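Local atomic coordinates of pseudopodium-enriched atypical kinase 1 (Homo sapiens, PDB entry 6BHC), a protein that adopts a protein kinase fold and dimerises, and as a pseudokinase probably serves in signalling more as a scaffold than as an active enzyme. Residues 179-184 / 351-356; 175-180 / 320-325; 265-270 / 335-340; 198-203 / 276-281; 119-124 / 149-154. The protein carries 1 engineered substitution. One frame throughout, in Å; residues are numbered along the deposited sequence.

Overall arrangement
Four of the five contacts lie in the helical C-terminal lobe and one in the N-terminal lobe. Contacts 1 and 2 share helix 173-194 and sit side by side, their centres about 7 Å apart; both are buried, yet contact 1 is wholly apolar whereas contact 2 relies on hydrogen bonds. Contact 4 is also buried and uses a carboxylate to hold backbone. Contact 3 is farther from the centre of the chain and only partly buried, with a salt bridge; it touches contact 4 through Arg340, which reaches Lys276 O. Contact 5, likewise partly buried, joins the end of one strand to the approach to another by backbone bonds, a threonine hydroxyl and waters.

Contact 1: 179-184 / 351-356; sequences QVCLLL and QCLLWG
Leu353 touches Cys181 lightly, its CD1 lying 4.3 Å from the sulfur SG. The next residue does most of the work. Leu354 CG stands anti to its carbonyl carbon (chi1 -72°), which directs both methyls at helix 173-194. There Leu354 CD2 rests on Cys181 CB at 3.7 Å and also meets Leu182 CG, while Leu354 CD1 comes to 3.8 Å from Leu182 CD2. A branched leucine suits this place because its two methyls can press on two successive residues of the facing helix, and the compact Cys181 lets the backbones come close, with the CA atoms of Cys181 and Leu354 7.0 Å apart. The packing belongs to the helical C-terminal lobe of the protein kinase fold, where helix 343-354 lies against the long helix 173-194; Leu325 of helix 322-332 also touches Cys181. Trp355 is the first residue to leave the helical conformation. Its indole is backed by its own neighbour, Leu354 CB, 3.6 Å above the ring centre, and it meets Leu182 CD2 obliquely at CZ2, 4.2 Å away. Leu410 and Tyr414 of helix 406-417 pack on the same large side chain, and Glu407 accepts a weak hydrogen bond from Trp355 NE1.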
# COMPACT_ATOMS: atom_id res chain seq x y z
N GLN A 179 -19.10 17.61 -0.03
CA GLN A 179 -18.13 18.37 -0.83
C GLN A 179 -17.89 19.74 -0.23
O GLN A 179 -16.77 20.26 -0.30
CB GLN A 179 -18.62 18.51 -2.27
CG GLN A 179 -18.83 17.21 -3.02
CD GLN A 179 -19.27 17.44 -4.45
OE1 GLN A 179 -18.50 17.91 -5.29
NE2 GLN A 179 -20.52 17.11 -4.74
N VAL A 180 -18.92 20.35 0.37
CA VAL A 180 -18.74 21.64 1.03
C VAL A 180 -17.76 21.51 2.19
O VAL A 180 -16.86 22.34 2.35
CB VAL A 180 -20.10 22.20 1.48
CG1 VAL A 180 -19.91 23.38 2.42
CG2 VAL A 180 -20.93 22.61 0.27
N CYS A 181 -17.90 20.46 2.99
CA CYS A 181 -16.97 20.24 4.10
C CYS A 181 -15.55 20.03 3.58
O CYS A 181 -14.58 20.49 4.20
CB CYS A 181 -17.41 19.04 4.94
SG CYS A 181 -18.94 19.30 5.88
N LEU A 182 -15.40 19.33 2.46
CA LEU A 182 -14.06 19.07 1.92
C LEU A 182 -13.42 20.35 1.39
O LEU A 182 -12.21 20.56 1.56
CB LEU A 182 -14.13 18.02 0.82
CG LEU A 182 -14.18 16.57 1.31
CD1 LEU A 182 -14.50 15.62 0.17
CD2 LEU A 182 -12.87 16.19 1.98
N LEU A 183 -14.21 21.22 0.76
CA LEU A 183 -13.67 22.51 0.32
C LEU A 183 -13.35 23.40 1.50
O LEU A 183 -12.31 24.07 1.52
CB LEU A 183 -14.66 23.20 -0.63
CG LEU A 183 -14.94 22.48 -1.95
CD1 LEU A 183 -15.83 23.33 -2.84
CD2 LEU A 183 -13.64 22.13 -2.65
N LEU A 184 -14.22 23.43 2.51
CA LEU A 184 -13.96 24.24 3.70
C LEU A 184 -12.73 23.74 4.45
O LEU A 184 -12.00 24.54 5.04
CB LEU A 184 -15.18 24.24 4.61
CG LEU A 184 -16.42 25.01 4.12
CD1 LEU A 184 -17.60 24.79 5.05
CD2 LEU A 184 -16.11 26.49 3.99
N GLN A 351 -12.95 18.12 10.11
CA GLN A 351 -12.42 16.76 10.11
C GLN A 351 -13.37 15.81 10.84
O GLN A 351 -13.55 14.66 10.42
CB GLN A 351 -11.04 16.73 10.75
CG GLN A 351 -9.96 17.43 9.93
CD GLN A 351 -8.70 17.66 10.73
OE1 GLN A 351 -8.73 17.83 11.95
NE2 GLN A 351 -7.56 17.68 10.04
N CYS A 352 -13.98 16.28 11.92
CA CYS A 352 -14.90 15.43 12.67
C CYS A 352 -16.17 15.14 11.87
O CYS A 352 -16.69 14.02 11.91
CB CYS A 352 -15.25 16.07 14.01
SG CYS A 352 -16.42 15.11 14.99
N LEU A 353 -16.68 16.14 11.14
CA LEU A 353 -17.88 15.92 10.34
C LEU A 353 -17.60 14.97 9.17
O LEU A 353 -18.50 14.23 8.75
CB LEU A 353 -18.42 17.25 9.82
CG LEU A 353 -18.85 18.29 10.86
CD1 LEU A 353 -19.40 19.54 10.18
CD2 LEU A 353 -19.87 17.71 11.82
N LEU A 354 -16.38 14.97 8.65
CA LEU A 354 -16.05 14.14 7.49
C LEU A 354 -15.73 12.71 7.91
O LEU A 354 -16.29 11.75 7.34
CB LEU A 354 -14.88 14.75 6.73
CG LEU A 354 -15.21 16.02 5.94
CD1 LEU A 354 -13.95 16.78 5.59
CD2 LEU A 354 -15.99 15.66 4.69
N TRP A 355 -14.84 12.53 8.88
CA TRP A 355 -14.43 11.21 9.32
C TRP A 355 -14.49 11.00 10.83
O TRP A 355 -14.59 9.85 11.27
CB TRP A 355 -12.99 10.90 8.87
CG TRP A 355 -12.72 11.26 7.45
CD1 TRP A 355 -13.06 10.53 6.34
CD2 TRP A 355 -12.05 12.43 6.97
NE1 TRP A 355 -12.64 11.18 5.21
CE2 TRP A 355 -12.02 12.35 5.57
CE3 TRP A 355 -11.48 13.54 7.60
CZ2 TRP A 355 -11.44 13.34 4.78
CZ3 TRP A 355 -10.91 14.52 6.82
CH2 TRP A 355 -10.89 14.42 5.42
N GLY A 356 -14.44 12.07 11.63
CA GLY A 356 -14.32 11.98 13.06
C GLY A 356 -15.50 11.28 13.71
O GLY A 356 -16.45 10.87 13.05

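Contact 2: 175-180 / 320-325; sequences LYERQV and PYSRGL
Tyr321, Glu177 and Arg178 carry this contact, in which the long helix 173-194 of the kinase C-terminal lobe meets the start of helix 322-332. Tyr321 spreads its ring over Arg178, whose CA lies on one face, offset toward the rim, and whose CB is 3.8 Å from Tyr321 CZ. With CG anti to the backbone N (chi1 -178°) and the chain extended as far as NE, the arginine runs past the ring and brings its guanidinium to the phenol. Arg178 NH1 donates to Tyr321 OH at 2.7 Å, with an N-H...O angle of 151°, and the oxygen lies close to the guanidinium plane; the planes of guanidinium and ring are 57° apart. A long, flat cation fits here because it can serve several acceptors: Arg178 NH1 also bonds Leu354 O, and NH2 forms a salt bridge with Glu407. Glu177, the residue before Arg178, points toward the segment 320-325 and is a buried acid that needs donors. Its OE1 takes the hydroxyl of Ser322 at 2.7 Å on the syn lone pair and is also bonded to Ser319 OG, while His169 NE2 binds OE2. Beside these polar grips the apolar packing is slight, Val180 CG1 standing 4.5 Å from Leu325 CD1.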
# COMPACT_ATOMS: atom_id res chain seq x y z
N LEU A 175 -24.37 14.27 -0.66
CA LEU A 175 -23.17 14.36 -1.49
C LEU A 175 -22.68 15.80 -1.60
O LEU A 175 -21.48 16.06 -1.51
CB LEU A 175 -23.44 13.77 -2.87
CG LEU A 175 -22.27 13.74 -3.85
CD1 LEU A 175 -21.05 13.10 -3.21
CD2 LEU A 175 -22.66 12.99 -5.12
N TYR A 176 -23.60 16.75 -1.80
CA TYR A 176 -23.18 18.14 -1.99
C TYR A 176 -22.61 18.72 -0.71
O TYR A 176 -21.55 19.37 -0.73
CB TYR A 176 -24.35 18.99 -2.49
CG TYR A 176 -23.98 20.46 -2.58
CD1 TYR A 176 -23.22 20.94 -3.64
CD2 TYR A 176 -24.36 21.36 -1.59
CE1 TYR A 176 -22.86 22.27 -3.72
CE2 TYR A 176 -24.01 22.69 -1.67
CZ TYR A 176 -23.26 23.14 -2.73
OH TYR A 176 -22.90 24.47 -2.81
N GLU A 177 -23.29 18.52 0.42
CA GLU A 177 -22.82 19.11 1.67
C GLU A 177 -21.55 18.44 2.19
O GLU A 177 -20.85 19.04 3.01
CB GLU A 177 -23.93 19.06 2.73
CG GLU A 177 -25.17 19.86 2.34
CD GLU A 177 -26.09 20.15 3.51
OE1 GLU A 177 -25.76 19.75 4.65
OE2 GLU A 177 -27.14 20.79 3.29
N ARG A 178 -21.25 17.22 1.74
CA ARG A 178 -19.94 16.64 2.05
C ARG A 178 -18.84 17.32 1.25
O ARG A 178 -17.75 17.57 1.77
CB ARG A 178 -19.95 15.13 1.80
CG ARG A 178 -18.64 14.46 2.17
CD ARG A 178 -18.71 12.94 2.09
NE ARG A 178 -17.44 12.33 2.49
CZ ARG A 178 -17.14 11.99 3.74
NH1 ARG A 178 -18.01 12.19 4.71
NH2 ARG A 178 -15.96 11.45 4.01
N GLN A 179 -19.10 17.61 -0.03
CA GLN A 179 -18.13 18.37 -0.83
C GLN A 179 -17.89 19.74 -0.23
O GLN A 179 -16.77 20.26 -0.30
CB GLN A 179 -18.62 18.51 -2.27
CG GLN A 179 -18.83 17.21 -3.02
CD GLN A 179 -19.27 17.44 -4.45
OE1 GLN A 179 -18.50 17.91 -5.29
NE2 GLN A 179 -20.52 17.11 -4.74
N VAL A 180 -18.92 20.35 0.37
CA VAL A 180 -18.74 21.64 1.03
C VAL A 180 -17.76 21.51 2.19
O VAL A 180 -16.86 22.34 2.35
CB VAL A 180 -20.10 22.20 1.48
CG1 VAL A 180 -19.91 23.38 2.42
CG2 VAL A 180 -20.93 22.61 0.27
N PRO A 320 -26.58 14.81 7.13
CA PRO A 320 -25.85 14.57 8.39
C PRO A 320 -24.80 15.62 8.70
O PRO A 320 -24.24 15.60 9.80
CB PRO A 320 -25.21 13.20 8.17
CG PRO A 320 -26.07 12.53 7.16
CD PRO A 320 -26.54 13.63 6.25
N TYR A 321 -24.50 16.53 7.77
CA TYR A 321 -23.50 17.56 7.98
C TYR A 321 -24.10 18.91 8.32
O TYR A 321 -23.36 19.84 8.65
CB TYR A 321 -22.61 17.69 6.73
CG TYR A 321 -22.09 16.37 6.22
CD1 TYR A 321 -20.93 15.81 6.73
CD2 TYR A 321 -22.76 15.68 5.21
CE1 TYR A 321 -20.45 14.60 6.26
CE2 TYR A 321 -22.29 14.47 4.73
CZ TYR A 321 -21.13 13.93 5.26
OH TYR A 321 -20.65 12.73 4.79
N SER A 322 -25.43 19.04 8.28
CA SER A 322 -26.06 20.34 8.41
C SER A 322 -25.94 20.90 9.82
O SER A 322 -25.66 22.09 10.00
CB SER A 322 -27.53 20.25 7.99
OG SER A 322 -27.64 19.79 6.65
N ARG A 323 -26.14 20.05 10.84
CA ARG A 323 -26.07 20.54 12.22
C ARG A 323 -24.65 20.96 12.58
O ARG A 323 -24.45 21.98 13.26
CB ARG A 323 -26.57 19.47 13.19
CG ARG A 323 -27.94 18.93 12.86
CD ARG A 323 -28.55 18.18 14.04
NE ARG A 323 -29.15 19.10 15.00
CZ ARG A 323 -30.41 19.53 14.91
NH1 ARG A 323 -31.18 19.14 13.91
NH2 ARG A 323 -30.88 20.37 15.83
N GLY A 324 -23.65 20.19 12.16
CA GLY A 324 -22.27 20.55 12.45
C GLY A 324 -21.84 21.82 11.75
O GLY A 324 -21.14 22.65 12.33
N LEU A 325 -22.25 21.99 10.49
CA LEU A 325 -21.94 23.22 9.77
C LEU A 325 -22.65 24.42 10.39
O LEU A 325 -22.10 25.53 10.39
CB LEU A 325 -22.31 23.08 8.30
CG LEU A 325 -21.45 22.11 7.47
CD1 LEU A 325 -22.06 21.91 6.09
CD2 LEU A 325 -20.02 22.61 7.37

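Contact 3: 265-270 / 335-340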
# COMPACT_ATOMS: atom_id res chain seq x y z
N ALA A 265 -15.94 41.92 10.37
CA ALA A 265 -16.24 41.44 11.71
C ALA A 265 -16.77 42.58 12.58
O ALA A 265 -16.45 43.75 12.34
CB ALA A 265 -15.00 40.82 12.34
N PRO A 266 -17.58 42.27 13.59
CA PRO A 266 -18.18 43.35 14.41
C PRO A 266 -17.15 44.23 15.11
O PRO A 266 -17.42 45.42 15.31
CB PRO A 266 -19.04 42.58 15.42
CG PRO A 266 -19.34 41.28 14.75
CD PRO A 266 -18.12 40.95 13.95
N GLU A 267 -15.99 43.68 15.49
CA GLU A 267 -15.01 44.50 16.19
C GLU A 267 -14.43 45.58 15.28
O GLU A 267 -14.00 46.63 15.77
CB GLU A 267 -13.89 43.62 16.76
CG GLU A 267 -13.07 42.87 15.73
CD GLU A 267 -13.65 41.51 15.38
OE1 GLU A 267 -14.85 41.29 15.65
OE2 GLU A 267 -12.91 40.67 14.83
N ILE A 268 -14.42 45.35 13.96
CA ILE A 268 -13.92 46.36 13.03
C ILE A 268 -14.86 47.56 12.99
O ILE A 268 -14.42 48.70 12.79
CB ILE A 268 -13.73 45.73 11.64
CG1 ILE A 268 -12.79 44.53 11.72
CG2 ILE A 268 -13.19 46.76 10.65
CD1 ILE A 268 -11.40 44.86 12.21
N ILE A 269 -16.16 47.34 13.20
CA ILE A 269 -17.13 48.41 13.07
C ILE A 269 -17.29 49.21 14.36
O ILE A 269 -17.54 50.42 14.32
CB ILE A 269 -18.48 47.84 12.61
CG1 ILE A 269 -18.29 46.96 11.37
CG2 ILE A 269 -19.48 48.96 12.31
CD1 ILE A 269 -19.55 46.28 10.89
N THR A 270 -17.15 48.56 15.52
CA THR A 270 -17.46 49.17 16.80
C THR A 270 -16.61 50.40 17.10
O THR A 270 -17.12 51.53 17.09
CB THR A 270 -17.30 48.15 17.93
OG1 THR A 270 -16.01 47.52 17.83
CG2 THR A 270 -18.40 47.10 17.87
N PRO A 335 -19.78 37.39 17.78
CA PRO A 335 -19.40 38.81 17.71
C PRO A 335 -18.24 39.18 18.62
O PRO A 335 -17.65 40.26 18.44
CB PRO A 335 -20.68 39.54 18.12
CG PRO A 335 -21.45 38.54 18.92
CD PRO A 335 -21.13 37.20 18.33
N ASN A 336 -17.89 38.34 19.59
CA ASN A 336 -16.77 38.61 20.48
C ASN A 336 -15.53 37.91 19.95
O ASN A 336 -15.51 36.67 19.89
CB ASN A 336 -17.07 38.14 21.90
CG ASN A 336 -15.95 38.46 22.87
OD1 ASN A 336 -15.13 39.34 22.62
ND2 ASN A 336 -15.91 37.74 23.98
N PRO A 337 -14.49 38.65 19.55
CA PRO A 337 -13.31 37.98 18.97
C PRO A 337 -12.62 37.02 19.92
O PRO A 337 -12.10 35.99 19.48
CB PRO A 337 -12.39 39.16 18.60
CG PRO A 337 -13.29 40.35 18.53
CD PRO A 337 -14.36 40.11 19.55
N SER A 338 -12.61 37.33 21.22
CA SER A 338 -11.93 36.46 22.18
C SER A 338 -12.64 35.12 22.34
O SER A 338 -12.01 34.12 22.69
CB SER A 338 -11.83 37.16 23.54
OG SER A 338 -13.11 37.46 24.06
N GLU A 339 -13.95 35.08 22.07
CA GLU A 339 -14.71 33.83 22.11
C GLU A 339 -14.85 33.18 20.73
O GLU A 339 -15.23 32.01 20.66
CB GLU A 339 -16.10 34.07 22.70
CG GLU A 339 -16.10 34.41 24.19
CD GLU A 339 -16.07 33.17 25.07
OE1 GLU A 339 -16.72 33.18 26.14
OE2 GLU A 339 -15.39 32.18 24.71
N ARG A 340 -14.56 33.91 19.66
CA ARG A 340 -14.61 33.33 18.32
C ARG A 340 -13.53 32.26 18.19
O ARG A 340 -12.37 32.48 18.54
CB ARG A 340 -14.40 34.43 17.27
CG ARG A 340 -14.66 34.00 15.84
CD ARG A 340 -14.48 35.19 14.91
NE ARG A 340 -15.21 36.36 15.40
CZ ARG A 340 -14.94 37.62 15.06
NH1 ARG A 340 -13.95 37.88 14.23
NH2 ARG A 340 -15.66 38.61 15.57
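Pro266 and Pro335 bring the two backbones nearest, their CA atoms 5.7 Å apart, and from there the chains part slightly, to 7.3 Å between the CA atoms of Glu267 and Pro337. Ala265, Pro266 and Glu267 form the Ala-Pro-Glu motif that closes the activation segment of protein kinases, and Arg340 is the arginine with which its glutamate characteristically pairs. Glu267 CG sits between the backbone N and the carbonyl carbon (chi1 63°), a crowded position, and a further bend at chi2 turns the carboxylate to the guanidinium, which comes from the opposite direction. The grip is end-on and twofold: Arg340 NH2 donates to Glu267 OE1 at 2.8 Å and Arg340 NH1 to Glu267 OE2 at 3.0 Å, each on a syn lone pair, with the flat groups 33° apart. Pro337 flanks the acid, its CG 3.4 Å from Glu267 CD, while Pro266 CG meets Pro335 CB at 4.0 Å; the compact proline rings let the two backbones come close. Shortening Glu267 to an alanine is likely to leave the buried Arg340 charge without this carboxylate and uncover the Pro337 ring. Arg340 also gives NH1 to Lys276 O and NE to Asn334 O; with these bonds the acid probably balances the arginine's charge and fixes its guanidinium, tying the activation segment's end to the lobe.

Contact 4: 198-203 / 276-281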
# COMPACT_ATOMS: atom_id res chain seq x y z
N HIS A 198 1.45 35.92 10.37
CA HIS A 198 0.58 36.99 10.85
C HIS A 198 -0.06 37.74 9.68
O HIS A 198 -0.07 38.97 9.63
CB HIS A 198 1.34 37.95 11.77
CG HIS A 198 1.86 37.31 13.02
ND1 HIS A 198 3.10 36.73 13.09
CD2 HIS A 198 1.29 37.15 14.24
CE1 HIS A 198 3.29 36.24 14.30
NE2 HIS A 198 2.21 36.48 15.02
N VAL A 199 -0.58 36.97 8.73
CA VAL A 199 -1.22 37.50 7.54
C VAL A 199 -2.71 37.16 7.60
O VAL A 199 -3.07 36.01 7.89
CB VAL A 199 -0.57 36.95 6.26
CG1 VAL A 199 -1.40 37.32 5.04
CG2 VAL A 199 0.85 37.48 6.12
N THR A 200 -3.55 38.15 7.35
CA THR A 200 -4.99 37.97 7.23
C THR A 200 -5.41 38.29 5.81
O THR A 200 -5.01 39.31 5.25
CB THR A 200 -5.75 38.87 8.22
OG1 THR A 200 -5.45 40.24 7.94
CG2 THR A 200 -5.35 38.54 9.65
N HIS A 201 -6.23 37.41 5.22
CA HIS A 201 -6.63 37.58 3.83
C HIS A 201 -7.54 38.80 3.65
O HIS A 201 -7.32 39.62 2.76
CB HIS A 201 -7.31 36.31 3.33
CG HIS A 201 -7.58 36.31 1.85
ND1 HIS A 201 -8.67 36.94 1.29
CD2 HIS A 201 -6.90 35.74 0.83
CE1 HIS A 201 -8.65 36.76 -0.02
NE2 HIS A 201 -7.59 36.04 -0.33
N CYS A 202 -8.56 38.91 4.50
CA CYS A 202 -9.47 40.06 4.59
C CYS A 202 -10.40 40.21 3.39
O CYS A 202 -11.14 41.21 3.32
CB CYS A 202 -8.71 41.38 4.80
SG CYS A 202 -7.74 41.44 6.31
N ASP A 203 -10.40 39.27 2.46
CA ASP A 203 -11.30 39.35 1.31
C ASP A 203 -11.69 37.94 0.87
O ASP A 203 -11.60 37.58 -0.31
CB ASP A 203 -10.65 40.14 0.17
CG ASP A 203 -11.65 40.54 -0.90
OD1 ASP A 203 -12.83 40.76 -0.55
OD2 ASP A 203 -11.26 40.65 -2.08
N LYS A 276 -9.08 38.06 14.16
CA LYS A 276 -10.05 37.01 13.89
C LYS A 276 -10.89 37.33 12.66
O LYS A 276 -12.03 36.87 12.54
CB LYS A 276 -10.95 36.79 15.11
CG LYS A 276 -10.22 36.35 16.37
CD LYS A 276 -9.86 34.87 16.32
CE LYS A 276 -9.26 34.41 17.63
NZ LYS A 276 -10.20 34.59 18.78
N CYS A 277 -10.33 38.11 11.74
CA CYS A 277 -11.09 38.55 10.57
C CYS A 277 -11.39 37.40 9.62
O CYS A 277 -12.52 37.26 9.14
CB CYS A 277 -10.33 39.66 9.84
SG CYS A 277 -11.13 40.24 8.33
N ASP A 278 -10.39 36.57 9.33
CA ASP A 278 -10.60 35.48 8.37
C ASP A 278 -11.55 34.42 8.92
O ASP A 278 -12.31 33.82 8.15
CB ASP A 278 -9.27 34.84 7.99
CG ASP A 278 -8.42 35.75 7.11
OD1 ASP A 278 -8.98 36.71 6.53
OD2 ASP A 278 -7.20 35.50 7.00
N GLU A 279 -11.53 34.19 10.24
CA GLU A 279 -12.48 33.25 10.83
C GLU A 279 -13.91 33.74 10.67
O GLU A 279 -14.81 32.95 10.35
CB GLU A 279 -12.15 33.03 12.31
CG GLU A 279 -10.90 32.17 12.56
CD GLU A 279 -9.60 32.94 12.40
OE1 GLU A 279 -9.65 34.14 12.06
OE2 GLU A 279 -8.53 32.35 12.63
N PHE A 280 -14.14 35.04 10.87
CA PHE A 280 -15.49 35.58 10.74
C PHE A 280 -15.98 35.49 9.30
O PHE A 280 -17.16 35.18 9.06
CB PHE A 280 -15.51 37.03 11.22
CG PHE A 280 -16.86 37.68 11.13
CD1 PHE A 280 -17.79 37.53 12.16
CD2 PHE A 280 -17.21 38.45 10.03
CE1 PHE A 280 -19.03 38.13 12.08
CE2 PHE A 280 -18.45 39.05 9.95
CZ PHE A 280 -19.36 38.89 10.97
N GLN A 281 -15.11 35.76 8.32
CA GLN A 281 -15.53 35.69 6.93
C GLN A 281 -15.77 34.25 6.49
O GLN A 281 -16.60 34.01 5.60
CB GLN A 281 -14.49 36.36 6.03
CG GLN A 281 -14.44 37.87 6.18
CD GLN A 281 -13.49 38.54 5.20
OE1 GLN A 281 -12.65 37.88 4.59
NE2 GLN A 281 -13.63 39.85 5.04
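Asp278 grips the backbone of His201 and Cys202 from the first turn of helix 277-289, and this is the tight, buried part of the contact. Its CG stands anti to the carbonyl carbon (chi1 -71°), pointing the carboxylate at two successive N-H groups. Asp278 OD2 receives His201 N at 2.8 Å and Asp278 OD1 receives Cys202 N at 3.0 Å, the second bond almost straight at 175°, both on syn lone pairs. A short acid suits the place, since its two oxygens match the spacing of neighbouring amides. The segment His201-Cys202-Asp203 occupies the position of the His-Arg-Asp motif of the kinase catalytic loop, and an aspartate of this helix holds that loop in the same way across the family. Toward the partly exposed Cys202 and Cys277 the contact is looser, their SG atoms 4.1 Å apart. The buried Gln281 is also only weakly engaged here, its NE2 reaching Cys202 O at 3.3 Å; it also bonds Leu204 N, through OE1, and Arg263 O. Elsewhere His201 NE2 bonds Ser241 O, while Asp203 OD1 pairs with Arg205. Because Asp278 binds amides rather than side chains, the loop can probably keep its course although a cysteine stands where most kinases have arginine, and the negative charge is likely to strengthen both bonds.

Contact 5: 119-124 / 149-154; sequences QDCGHF and ITREVP
Cys121 SG stands between its backbone N and carbonyl carbon (chi1 58°), bringing the sulfur to 3.6 Å from Ile149 CG2, while Thr150 OG1, opposite its own backbone N (chi1 176°), is turned to donate to Gln119 O at 2.9 Å. Antiparallel backbone bonds join the segments: Cys121 N to Ile149 O, 3.0 Å, and Ile149 N to Gly122 O, 3.1 Å. Cys121 and Gly122 thus stand opposite the single Ile149, consistent with a beta bulge, and Gly122 suits it because at its backbone angles a CB would jam against the carbonyl of Cys121. Arg151 lays one guanidinium face against Cys121, its NH2 3.3 Å from CB. On the wetter side, a water accepts from Gln119 N and donates to Glu152 OE1. A valine in place of Thr150 would probably leave Gln119 O without this donor and Glu152 N without its weak bond to the hydroxyl. Asp120 forms a salt bridge with Arg108 of helix 104-109. As in other kinases, strand 143-150 runs toward the hinge between the lobes; it lies between strands 85-91 and 123-128, with Ile149 packed on Tyr86 and Val88 and Glu152 beside Arg237 of strand 237-240.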
# COMPACT_ATOMS: atom_id res chain seq x y z
N GLN A 119 0.14 29.74 -6.35
CA GLN A 119 1.53 29.93 -6.72
C GLN A 119 1.61 30.58 -8.10
O GLN A 119 0.69 30.47 -8.91
CB GLN A 119 2.28 28.59 -6.74
CG GLN A 119 2.07 27.73 -5.51
CD GLN A 119 2.66 26.34 -5.68
OE1 GLN A 119 3.82 26.18 -6.05
NE2 GLN A 119 1.84 25.32 -5.42
N ASP A 120 2.73 31.25 -8.35
CA ASP A 120 2.98 31.85 -9.65
C ASP A 120 4.43 31.61 -10.04
O ASP A 120 5.30 31.43 -9.18
CB ASP A 120 2.68 33.36 -9.65
CG ASP A 120 3.64 34.15 -8.79
OD1 ASP A 120 4.68 34.59 -9.32
OD2 ASP A 120 3.36 34.33 -7.58
N CYS A 121 4.68 31.60 -11.35
CA CYS A 121 6.02 31.41 -11.89
C CYS A 121 6.49 32.63 -12.68
O CYS A 121 7.29 32.51 -13.60
CB CYS A 121 6.08 30.15 -12.75
SG CYS A 121 4.93 30.12 -14.15
N GLY A 122 5.99 33.81 -12.32
CA GLY A 122 6.41 35.03 -12.97
C GLY A 122 5.29 36.00 -13.25
O GLY A 122 4.11 35.65 -13.14
N HIS A 123 5.64 37.24 -13.60
CA HIS A 123 4.66 38.27 -13.90
C HIS A 123 5.35 39.37 -14.71
O HIS A 123 6.57 39.53 -14.65
CB HIS A 123 4.04 38.84 -12.63
CG HIS A 123 5.04 39.33 -11.63
ND1 HIS A 123 5.69 40.54 -11.76
CD2 HIS A 123 5.52 38.77 -10.50
CE1 HIS A 123 6.52 40.71 -10.74
NE2 HIS A 123 6.43 39.65 -9.96
N PHE A 124 4.55 40.12 -15.45
CA PHE A 124 5.06 41.19 -16.30
C PHE A 124 3.90 42.08 -16.73
O PHE A 124 2.73 41.72 -16.57
CB PHE A 124 5.80 40.63 -17.52
CG PHE A 124 4.96 39.73 -18.38
CD1 PHE A 124 4.88 38.38 -18.12
CD2 PHE A 124 4.25 40.24 -19.46
CE1 PHE A 124 4.11 37.54 -18.91
CE2 PHE A 124 3.48 39.41 -20.26
CZ PHE A 124 3.41 38.06 -19.98
N ILE A 149 1.57 34.56 -14.51
CA ILE A 149 1.59 33.21 -15.05
C ILE A 149 1.57 32.23 -13.89
O ILE A 149 2.30 32.41 -12.90
CB ILE A 149 2.83 32.98 -15.94
CG1 ILE A 149 2.95 34.10 -16.98
CG2 ILE A 149 2.75 31.63 -16.63
CD1 ILE A 149 1.74 34.24 -17.87
N THR A 150 0.73 31.20 -14.00
CA THR A 150 0.64 30.16 -12.98
C THR A 150 0.56 28.80 -13.65
O THR A 150 0.06 28.67 -14.77
CB THR A 150 -0.59 30.37 -12.06
OG1 THR A 150 -0.68 29.28 -11.14
CG2 THR A 150 -1.86 30.45 -12.88
N ARG A 151 1.07 27.78 -12.95
CA ARG A 151 1.07 26.42 -13.47
C ARG A 151 -0.17 25.63 -13.06
O ARG A 151 -0.46 24.60 -13.69
CB ARG A 151 2.32 25.67 -13.01
CG ARG A 151 3.62 26.22 -13.59
CD ARG A 151 4.80 25.32 -13.27
NE ARG A 151 6.00 25.71 -14.01
CZ ARG A 151 6.96 26.49 -13.52
NH1 ARG A 151 8.01 26.79 -14.27
NH2 ARG A 151 6.88 26.96 -12.29
N GLU A 152 -0.90 26.08 -12.04
CA GLU A 152 -2.15 25.43 -11.63
C GLU A 152 -3.29 26.13 -12.34
O GLU A 152 -3.69 27.24 -11.96
CB GLU A 152 -2.31 25.48 -10.11
CG GLU A 152 -1.28 24.66 -9.33
CD GLU A 152 0.07 25.34 -9.24
OE1 GLU A 152 0.12 26.59 -9.35
OE2 GLU A 152 1.09 24.63 -9.08
N VAL A 153 -3.83 25.49 -13.37
CA VAL A 153 -4.85 26.10 -14.22
C VAL A 153 -6.21 26.03 -13.54
O VAL A 153 -6.70 24.93 -13.24
CB VAL A 153 -4.90 25.42 -15.60
CG1 VAL A 153 -6.06 25.97 -16.41
CG2 VAL A 153 -3.59 25.61 -16.33
N PRO A 154 -6.85 27.17 -13.27
CA PRO A 154 -8.20 27.13 -12.69
C PRO A 154 -9.26 26.86 -13.74
O PRO A 154 -9.23 27.42 -14.84
CB PRO A 154 -8.36 28.53 -12.08
CG PRO A 154 -7.51 29.39 -12.95
CD PRO A 154 -6.33 28.54 -13.38
O HOH W 1 -1.43 27.95 -7.60
O HOH W 2 3.55 25.31 -9.01
O HOH W 3 1.31 22.42 -7.07